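Local coordinates for uncharacterized protein (Bacteroides uniformis, PDB 4Q53) that is of unknown function but adopts a cystatin-like fold and belongs to the DUF4783 family of the NTF2 clan, at residues A[20-25]-A[99-103]. Residues are numbered along the deposited sequence; the frame is centred on the assembly and turned at random. Where two conformers were deposited one is given.
Sequences LNKYLG and VIHQI
Leu20 reaches Ile100 with one methyl and Ile103 with the other: its CD1 lies 3.7 Å from CD1 of Ile100, the two side chains crossing at about a right angle, while CD2 approaches Ile103 CD1 more loosely, at 4.3 Å. Chi1 of -178° places CG opposite the backbone N, and chi2 of 64° sets the two methyls. A type I turn from Leu20 to Tyr23 then brings the chain alongside strand 97-107. Here Tyr23 O accepts an almost straight hydrogen bond from Ile100 N (2.9 Å, 172° at the hydrogen), and CA of Val99 adds a bent, secondary C-H...O contact. Leu24 pairs with Ile100 as a single parallel bridge, and its CD2 sits 3.9 Å from Ile100 CD1, which thus lies against both leucines. Gly25 N donates a more bent hydrogen bond to Ile100 O at 2.9 Å, so that both backbone polar groups of Ile100 are engaged by residues flanking Leu24. Val8 of helix 6-14 touches Leu20, Tyr23 and Ile100, and helix 41-54 meets Leu20 through Met48 and Leu24 through Lys41. Further along the mixed sheet of this cystatin-like fold, strand 28-32 takes over the parallel pairing, Asp29 forming backbone hydrogen bonds with His101 and Ile103.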
# COMPACT_ATOMS: atom_id res chain seq x y z
N LEU A 20 -0.66 -7.56 -4.15
CA LEU A 20 -0.09 -6.22 -4.10
C LEU A 20 1.24 -6.17 -4.86
O LEU A 20 1.60 -5.17 -5.50
CB LEU A 20 0.09 -5.79 -2.64
CG LEU A 20 0.65 -4.39 -2.42
CD1 LEU A 20 -0.32 -3.33 -2.96
CD2 LEU A 20 0.92 -4.17 -0.95
N ASN A 21 1.95 -7.28 -4.82
CA ASN A 21 3.27 -7.38 -5.42
C ASN A 21 3.49 -6.98 -6.89
O ASN A 21 4.52 -6.95 -7.37
CB ASN A 21 3.81 -8.80 -5.18
CG ASN A 21 5.26 -8.97 -5.63
OD1 ASN A 21 6.16 -8.35 -5.08
ND2 ASN A 21 5.48 -9.81 -6.63
N LYS A 22 2.34 -7.22 -7.54
CA LYS A 22 2.16 -7.11 -8.97
C LYS A 22 2.28 -5.65 -9.23
O LYS A 22 2.78 -5.25 -10.28
CB LYS A 22 0.76 -7.55 -9.41
CG LYS A 22 0.50 -9.04 -9.49
CD LYS A 22 -0.94 -9.34 -9.95
CE LYS A 22 -1.28 -8.66 -11.27
NZ LYS A 22 -2.67 -8.92 -11.71
N TYR A 23 1.79 -4.85 -8.28
CA TYR A 23 1.97 -3.40 -8.48
C TYR A 23 3.13 -2.66 -7.82
O TYR A 23 3.24 -1.45 -7.93
CB TYR A 23 0.65 -2.77 -8.04
CG TYR A 23 -0.52 -3.56 -8.59
CD1 TYR A 23 -0.87 -3.45 -9.92
CD2 TYR A 23 -1.21 -4.48 -7.80
CE1 TYR A 23 -1.91 -4.18 -10.45
CE2 TYR A 23 -2.27 -5.22 -8.33
CZ TYR A 23 -2.60 -5.07 -9.66
OH TYR A 23 -3.64 -5.79 -10.20
N LEU A 24 4.02 -3.39 -7.17
CA LEU A 24 5.13 -2.75 -6.47
C LEU A 24 6.25 -2.36 -7.44
O LEU A 24 6.54 -3.09 -8.38
CB LEU A 24 5.69 -3.69 -5.39
CG LEU A 24 4.77 -4.00 -4.20
CD1 LEU A 24 5.40 -5.03 -3.28
CD2 LEU A 24 4.42 -2.74 -3.43
N GLY A 25 6.84 -1.18 -7.23
CA GLY A 25 8.05 -0.79 -7.92
C GLY A 25 9.24 -1.63 -7.47
O GLY A 25 9.15 -2.39 -6.51
N VAL A 99 3.45 2.28 -10.82
CA VAL A 99 3.88 1.32 -9.80
C VAL A 99 4.02 2.04 -8.48
O VAL A 99 4.26 3.25 -8.42
CB VAL A 99 5.22 0.62 -10.18
CG1 VAL A 99 5.05 -0.18 -11.46
CG2 VAL A 99 6.33 1.65 -10.33
N ILE A 100 3.88 1.28 -7.41
CA ILE A 100 4.01 1.86 -6.08
C ILE A 100 5.45 2.15 -5.74
O ILE A 100 6.31 1.26 -5.79
CB ILE A 100 3.43 0.91 -5.00
CG1 ILE A 100 1.94 0.68 -5.25
CG2 ILE A 100 3.61 1.49 -3.61
CD1 ILE A 100 1.38 -0.46 -4.46
N HIS A 101 5.68 3.39 -5.33
CA HIS A 101 7.00 3.85 -4.90
C HIS A 101 7.07 4.11 -3.39
O HIS A 101 8.14 4.06 -2.79
CB HIS A 101 7.33 5.13 -5.67
CG HIS A 101 8.58 5.80 -5.22
ND1 HIS A 101 9.82 5.19 -5.29
CD2 HIS A 101 8.80 7.03 -4.69
CE1 HIS A 101 10.74 6.02 -4.82
NE2 HIS A 101 10.14 7.14 -4.46
N GLN A 102 5.93 4.39 -2.77
CA GLN A 102 5.88 4.62 -1.31
C GLN A 102 4.55 4.15 -0.75
O GLN A 102 3.49 4.40 -1.35
CB GLN A 102 6.11 6.10 -0.96
CG GLN A 102 6.10 6.42 0.53
CD GLN A 102 6.52 7.85 0.83
OE1 GLN A 102 5.82 8.58 1.50
NE2 GLN A 102 7.71 8.23 0.38
N ILE A 103 4.61 3.47 0.40
CA ILE A 103 3.44 3.13 1.19
C ILE A 103 3.66 3.66 2.59
O ILE A 103 4.66 3.31 3.23
CB ILE A 103 3.21 1.60 1.27
CG1 ILE A 103 3.10 1.00 -0.13
CG2 ILE A 103 2.00 1.28 2.13
CD1 ILE A 103 2.93 -0.50 -0.16